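Long-range contacts in sulfur oxidation protein soxB (Thermus thermophilus, PDB 2WDF), which probably hydrolyses sulfur-bound intermediates in bacterial thiosulfate oxidation at a two-manganese site, as a member of the 5'-nucleotidase family: residues H159-W164 with F184-I189; T287-P292 with A403-T408. All coordinates share one frame; numbering follows the deposited sequence.

Contact 1: residues H159-W164 with F184-I189. With MN (manganese (II) ion), chain D.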
loop_
_atom_site.group_PDB
_atom_site.type_symbol
_atom_site.label_atom_id
_atom_site.label_comp_id
_atom_site.label_asym_id
_atom_site.label_seq_id
_atom_site.Cartn_x
_atom_site.Cartn_y
_atom_site.Cartn_z
ATOM N N HIS A 159 4.125 -17.785 -4.656
ATOM C CA HIS A 159 4.176 -16.841 -5.762
ATOM C C HIS A 159 4.134 -15.432 -5.199
ATOM O O HIS A 159 3.689 -15.210 -4.069
ATOM C CB HIS A 159 2.956 -16.989 -6.685
ATOM C CG HIS A 159 2.840 -18.326 -7.355
ATOM N ND1 HIS A 159 3.770 -18.790 -8.261
ATOM C CD2 HIS A 159 1.860 -19.262 -7.309
ATOM C CE1 HIS A 159 3.385 -19.971 -8.718
ATOM N NE2 HIS A 159 2.228 -20.279 -8.159
ATOM N N MET A 160 4.533 -14.482 -6.035
ATOM C CA MET A 160 4.454 -13.065 -5.716
ATOM C C MET A 160 4.418 -12.315 -7.036
ATOM O O MET A 160 4.836 -12.850 -8.079
ATOM C CB MET A 160 5.669 -12.627 -4.887
ATOM C CG MET A 160 6.799 -12.017 -5.716
ATOM S SD MET A 160 8.203 -11.458 -4.719
ATOM C CE MET A 160 7.703 -9.730 -4.270
ATOM N N VAL A 161 3.864 -11.107 -6.999
ATOM C CA VAL A 161 3.858 -10.189 -8.136
ATOM C C VAL A 161 4.645 -8.957 -7.643
ATOM O O VAL A 161 5.254 -9.004 -6.580
ATOM C CB VAL A 161 2.435 -9.851 -8.655
ATOM C CG1 VAL A 161 1.840 -11.056 -9.436
ATOM C CG2 VAL A 161 1.527 -9.452 -7.501
ATOM N N SER A 162 4.636 -7.859 -8.385
ATOM C CA SER A 162 5.454 -6.732 -7.968
ATOM C C SER A 162 4.936 -5.343 -8.297
ATOM O O SER A 162 4.058 -5.153 -9.146
ATOM C CB SER A 162 6.838 -6.856 -8.629
ATOM O OG SER A 162 6.717 -6.599 -10.026
ATOM N N HIS A 163 5.570 -4.369 -7.644
ATOM C CA HIS A 163 5.373 -2.953 -7.911
ATOM C C HIS A 163 6.636 -2.206 -7.449
ATOM O O HIS A 163 7.569 -2.022 -8.246
ATOM C CB HIS A 163 4.090 -2.379 -7.295
ATOM C CG HIS A 163 4.013 -0.876 -7.357
ATOM N ND1 HIS A 163 3.122 -0.141 -6.606
ATOM C CD2 HIS A 163 4.754 0.030 -8.042
ATOM C CE1 HIS A 163 3.310 1.148 -6.829
ATOM N NE2 HIS A 163 4.292 1.280 -7.701
ATOM N N TRP A 164 6.689 -1.846 -6.160
ATOM C CA TRP A 164 7.831 -1.111 -5.591
ATOM C C TRP A 164 9.160 -1.861 -5.642
ATOM O O TRP A 164 10.226 -1.252 -5.512
ATOM C CB TRP A 164 7.556 -0.630 -4.151
ATOM C CG TRP A 164 6.702 0.609 -4.099
ATOM C CD1 TRP A 164 5.349 0.669 -4.220
ATOM C CD2 TRP A 164 7.155 1.964 -3.990
ATOM N NE1 TRP A 164 4.926 1.976 -4.161
ATOM C CE2 TRP A 164 6.020 2.789 -4.041
ATOM C CE3 TRP A 164 8.419 2.560 -3.888
ATOM C CZ2 TRP A 164 6.105 4.177 -4.000
ATOM C CZ3 TRP A 164 8.499 3.931 -3.818
ATOM C CH2 TRP A 164 7.352 4.725 -3.859
ATOM N N PHE A 184 8.072 -16.288 -9.304
ATOM C CA PHE A 184 7.584 -14.952 -9.608
ATOM C C PHE A 184 6.744 -15.002 -10.880
ATOM O O PHE A 184 7.110 -15.672 -11.840
ATOM C CB PHE A 184 8.780 -13.991 -9.755
ATOM C CG PHE A 184 8.392 -12.568 -10.063
ATOM C CD1 PHE A 184 8.273 -11.633 -9.047
ATOM C CD2 PHE A 184 8.148 -12.173 -11.364
ATOM C CE1 PHE A 184 7.932 -10.327 -9.317
ATOM C CE2 PHE A 184 7.788 -10.870 -11.651
ATOM C CZ PHE A 184 7.681 -9.937 -10.623
ATOM N N LEU A 185 5.592 -14.337 -10.868
ATOM C CA LEU A 185 4.715 -14.325 -12.026
ATOM C C LEU A 185 4.385 -12.919 -12.494
ATOM O O LEU A 185 4.328 -11.989 -11.695
ATOM C CB LEU A 185 3.395 -15.063 -11.731
ATOM C CG LEU A 185 3.421 -16.465 -11.116
ATOM C CD1 LEU A 185 2.004 -16.909 -10.758
ATOM C CD2 LEU A 185 4.090 -17.480 -12.034
ATOM N N SER A 186 4.113 -12.791 -13.787
ATOM C CA SER A 186 3.653 -11.536 -14.390
ATOM C C SER A 186 3.412 -11.731 -15.877
ATOM O O SER A 186 4.308 -12.138 -16.619
ATOM C CB SER A 186 4.635 -10.381 -14.157
ATOM O OG SER A 186 4.432 -9.788 -12.889
ATOM N N TYR A 187 2.198 -11.449 -16.317
ATOM C CA TYR A 187 1.872 -11.586 -17.726
ATOM C C TYR A 187 2.259 -10.310 -18.469
ATOM O O TYR A 187 2.349 -10.310 -19.694
ATOM C CB TYR A 187 0.364 -11.804 -17.905
ATOM C CG TYR A 187 -0.422 -10.496 -17.931
ATOM C CD1 TYR A 187 -0.619 -9.798 -19.121
ATOM C CD2 TYR A 187 -0.898 -9.928 -16.752
ATOM C CE1 TYR A 187 -1.283 -8.582 -19.137
ATOM C CE2 TYR A 187 -1.567 -8.717 -16.755
ATOM C CZ TYR A 187 -1.749 -8.040 -17.944
ATOM O OH TYR A 187 -2.400 -6.822 -17.932
ATOM N N ASN A 188 2.441 -9.215 -17.728
ATOM C CA ASN A 188 2.659 -7.907 -18.340
ATOM C C ASN A 188 4.047 -7.285 -18.381
ATOM O O ASN A 188 4.231 -6.243 -18.999
ATOM C CB ASN A 188 1.616 -6.893 -17.845
ATOM C CG ASN A 188 1.685 -6.672 -16.348
ATOM O OD1 ASN A 188 1.936 -7.607 -15.581
ATOM N ND2 ASN A 188 1.505 -5.425 -15.927
ATOM N N ILE A 189 5.021 -7.897 -17.727
ATOM C CA ILE A 189 6.372 -7.359 -17.779
ATOM C C ILE A 189 7.046 -7.946 -19.016
ATOM O O ILE A 189 7.358 -9.142 -19.059
ATOM C CB ILE A 189 7.173 -7.645 -16.494
ATOM C CG1 ILE A 189 6.493 -6.983 -15.281
ATOM C CG2 ILE A 189 8.597 -7.123 -16.641
ATOM C CD1 ILE A 189 7.164 -7.293 -13.926
HETATM MN MN MN D . 1.682 -0.826 -5.078
HETATM O O HOH W 1 0.879 0.129 -3.267
#

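Contact 2: residues T287-P292 with A403-T408. With MN (manganese (II) ion), chain C.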
loop_
_atom_site.group_PDB
_atom_site.type_symbol
_atom_site.label_atom_id
_atom_site.label_comp_id
_atom_site.label_asym_id
_atom_site.label_seq_id
_atom_site.Cartn_x
_atom_site.Cartn_y
_atom_site.Cartn_z
ATOM N N THR A 287 -3.877 -1.090 -3.632
ATOM C CA THR A 287 -4.728 -0.077 -3.027
ATOM C C THR A 287 -4.827 -0.148 -1.506
ATOM O O THR A 287 -5.400 0.746 -0.878
ATOM C CB THR A 287 -6.085 0.041 -3.735
ATOM O OG1 THR A 287 -6.539 -1.265 -4.145
ATOM C CG2 THR A 287 -5.928 0.921 -4.994
ATOM N N HIS A 288 -4.221 -1.184 -0.924
ATOM C CA HIS A 288 -4.176 -1.392 0.536
ATOM C C HIS A 288 -5.562 -1.551 1.174
ATOM O O HIS A 288 -5.776 -1.212 2.342
ATOM C CB HIS A 288 -3.387 -0.263 1.217
ATOM C CG HIS A 288 -1.944 -0.209 0.810
ATOM N ND1 HIS A 288 -0.982 0.434 1.558
ATOM C CD2 HIS A 288 -1.302 -0.706 -0.276
ATOM C CE1 HIS A 288 0.189 0.327 0.955
ATOM N NE2 HIS A 288 0.022 -0.353 -0.164
ATOM N N ASP A 289 -6.496 -2.085 0.399
ATOM C CA ASP A 289 -7.879 -2.265 0.844
ATOM C C ASP A 289 -8.098 -3.497 1.713
ATOM O O ASP A 289 -7.248 -4.380 1.797
ATOM C CB ASP A 289 -8.828 -2.318 -0.366
ATOM C CG ASP A 289 -8.900 -0.989 -1.113
ATOM O OD1 ASP A 289 -9.136 0.059 -0.459
ATOM O OD2 ASP A 289 -8.745 -0.997 -2.352
ATOM N N LEU A 290 -9.275 -3.535 2.332
ATOM C CA LEU A 290 -9.724 -4.645 3.174
ATOM C C LEU A 290 -11.134 -5.013 2.733
ATOM O O LEU A 290 -11.977 -4.138 2.561
ATOM C CB LEU A 290 -9.727 -4.243 4.662
ATOM C CG LEU A 290 -8.426 -4.551 5.410
ATOM C CD1 LEU A 290 -8.305 -3.773 6.707
ATOM C CD2 LEU A 290 -8.257 -6.048 5.647
ATOM N N THR A 291 -11.366 -6.302 2.493
ATOM C CA THR A 291 -12.678 -6.802 2.067
ATOM C C THR A 291 -13.042 -8.042 2.909
ATOM O O THR A 291 -12.781 -9.165 2.501
ATOM C CB THR A 291 -12.678 -7.157 0.548
ATOM O OG1 THR A 291 -11.653 -8.125 0.272
ATOM C CG2 THR A 291 -12.419 -5.920 -0.308
ATOM N N PRO A 292 -13.649 -7.845 4.092
ATOM C CA PRO A 292 -14.039 -8.954 4.974
ATOM C C PRO A 292 -14.939 -9.980 4.276
ATOM O O PRO A 292 -14.991 -11.152 4.670
ATOM C CB PRO A 292 -14.773 -8.250 6.120
ATOM C CG PRO A 292 -14.128 -6.883 6.164
ATOM C CD PRO A 292 -13.854 -6.527 4.731
ATOM N N ALA A 403 1.683 11.374 -1.289
ATOM C CA ALA A 403 0.534 10.685 -0.717
ATOM C C ALA A 403 0.507 9.186 -0.961
ATOM O O ALA A 403 -0.507 8.639 -1.392
ATOM C CB ALA A 403 -0.766 11.327 -1.153
ATOM N N VAL A 404 1.605 8.517 -0.633
ATOM C CA VAL A 404 1.671 7.061 -0.749
ATOM C C VAL A 404 0.757 6.429 0.320
ATOM O O VAL A 404 0.418 7.071 1.319
ATOM C CB VAL A 404 3.135 6.554 -0.629
ATOM C CG1 VAL A 404 4.023 7.202 -1.708
ATOM C CG2 VAL A 404 3.697 6.851 0.748
ATOM N N ARG A 405 0.368 5.177 0.109
ATOM C CA ARG A 405 -0.503 4.462 1.040
ATOM C C ARG A 405 0.260 3.591 2.033
ATOM O O ARG A 405 -0.338 2.955 2.904
ATOM C CB ARG A 405 -1.519 3.615 0.274
ATOM C CG ARG A 405 -2.897 4.263 0.184
ATOM C CD ARG A 405 -3.326 4.447 -1.258
ATOM N NE ARG A 405 -4.379 3.509 -1.631
ATOM C CZ ARG A 405 -5.631 3.862 -1.897
ATOM N NH1 ARG A 405 -5.989 5.137 -1.837
ATOM N NH2 ARG A 405 -6.524 2.940 -2.228
ATOM N N TRP A 406 1.584 3.548 1.896
ATOM C CA TRP A 406 2.387 2.779 2.829
ATOM C C TRP A 406 2.850 3.709 3.945
ATOM O O TRP A 406 2.897 4.918 3.770
ATOM C CB TRP A 406 3.593 2.092 2.155
ATOM C CG TRP A 406 4.387 2.921 1.171
ATOM C CD1 TRP A 406 4.206 2.974 -0.176
ATOM C CD2 TRP A 406 5.622 3.618 1.435
ATOM N NE1 TRP A 406 5.218 3.693 -0.766
ATOM C CE2 TRP A 406 6.091 4.112 0.204
ATOM C CE3 TRP A 406 6.326 3.933 2.601
ATOM C CZ2 TRP A 406 7.251 4.881 0.099
ATOM C CZ3 TRP A 406 7.487 4.690 2.499
ATOM C CH2 TRP A 406 7.934 5.159 1.256
ATOM N N GLY A 407 3.202 3.139 5.088
ATOM C CA GLY A 407 3.662 3.906 6.226
ATOM C C GLY A 407 3.355 3.190 7.523
ATOM O O GLY A 407 3.261 1.967 7.580
ATOM N N THR A 408 3.208 3.967 8.588
ATOM C CA THR A 408 2.949 3.394 9.899
ATOM C C THR A 408 2.123 4.373 10.722
ATOM O O THR A 408 1.729 5.425 10.218
ATOM C CB THR A 408 4.277 2.964 10.571
ATOM O OG1 THR A 408 4.002 2.043 11.635
ATOM C CG2 THR A 408 5.077 4.181 11.091
HETATM MN MN MN C . 1.643 -0.914 -1.730
HETATM O O HOH W 2 -9.000 2.335 -1.929
HETATM O O HOH W 1 0.879 0.129 -3.267
#

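Contact 1: residues H159-W164 with F184-I189
Phe-184 holds CG trans to its own backbone N (chi1 -180°), which lays its ring along Met-160 and Ser-162. Phe-184 CD1 lies 3.7 Å from Met-160 CG, which comes in obliquely. Further along the same edge, Phe-184 CZ meets OG of Ser-162 at 3.5 Å. The serine CB is in the ring plane, so Ser-162 sits at the ring's edge. Its hydroxyl is hydrogen-bonded to Trp-166 NE1. Leu-185 turns CG to the side remote from its carbonyl carbon (chi1 -50°), and CD1 then stands over one face of the His-159 ring. In this CH-pi contact Leu-185 CD1 is 3.8 Å from the centroid of the His-159 ring, offset toward the rim near ND1. The ring is held at both nitrogens, by Glu-183 O at ND1 and His-205 at NE2. The backbones are joined by Leu-185 N to Met-160 O, 3.2 Å and nearly straight at 174°. Strands 159-160 and 183-184 run parallel at one border of a mixed sheet, with helix 170-179 between them in a beta-alpha-beta crossover. The sheet belongs to the metallophosphoesterase-type fold, whose metal ligands sit on loops following the strands. One such loop continues from strand 159-160 and carries His-163, whose ND1 binds manganese at 2.2 Å. Closer to the strand, Val-161 CG1 packs 3.5 Å from Leu-185 O.

Contact 2: residues T287-P292 with A403-T408
Arg-405 meets His-288 with its CB and Thr-287 with its guanidinium. Its CB lies over one face of the His-288 ring, 3.8 Å from the centroid, in a CH-pi contact offset toward the rim. The chain then bends at chi2 (122°) and chi3 (107°), carrying the guanidinium past the ring to the Thr-287 carbonyl. Arg-405 NE makes a weak bond to Thr-287 O at 3.0 Å. Arg-405 NH2 bonds the same oxygen at 2.8 Å, in the carbonyl plane and on a lone pair, although the oxygen is tilted 27° from the guanidinium plane. NH2 also lies beside the Thr-287 side chain. NH1 forms a salt bridge with Asp-465. Arg-405 has two deposited conformers; these contacts are those of one of them. Loop 287-292 follows strand 281-284 of the metallophosphoesterase-type core, while 403-408 falls in the 5'-nucleotidase C-terminal family region. The contact therefore joins the metal-binding core to the C-terminal part of the chain. His-288 NE2 binds manganese at 2.3 Å. The second ring nitrogen, ND1, gives a weak bond of 2.9 Å to Arg-405 O, a second-shell contact that probably helps set the ring's rotation. Thr-287 OG1 donates to Asp-289 OD2, meeting it from above the carboxylate plane, and also bonds Met-266 N. With an alanine in place of Thr-287, the hydroxyl is gone, and Asp-289 OD2 and Met-266 N would probably lose that partner, leaving the carboxylate freer to turn. Asp-289 OD1 accepts a bond of 2.7 Å from water 2, which in turn accepts a weak bond from Arg-405 NH2. The direct gap from Asp-289 OD1 to Arg-405 NH2 is 4.3 Å, too long for a salt bridge.

The centres of contacts 1 and 2 are about 19 Å apart, yet both reach the same dimanganese site. Contact 1 supplies a ligand to one ion and contact 2 a ligand to the other. Water 1 joins them: its O is 2.2 Å from the manganese of chain D and 2.0 Å from that of chain C. Asp-132 also bridges the two ions. Asp-36 and His-38 add to the chain C ion, His-263 and His-286 to the chain D ion. The segments also touch directly, near the metal site. Trp-164 CZ2 packs 3.4 Å from Trp-406 NE1, and the two rings meet edge-to-face. Trp-406 also stacks on His-38.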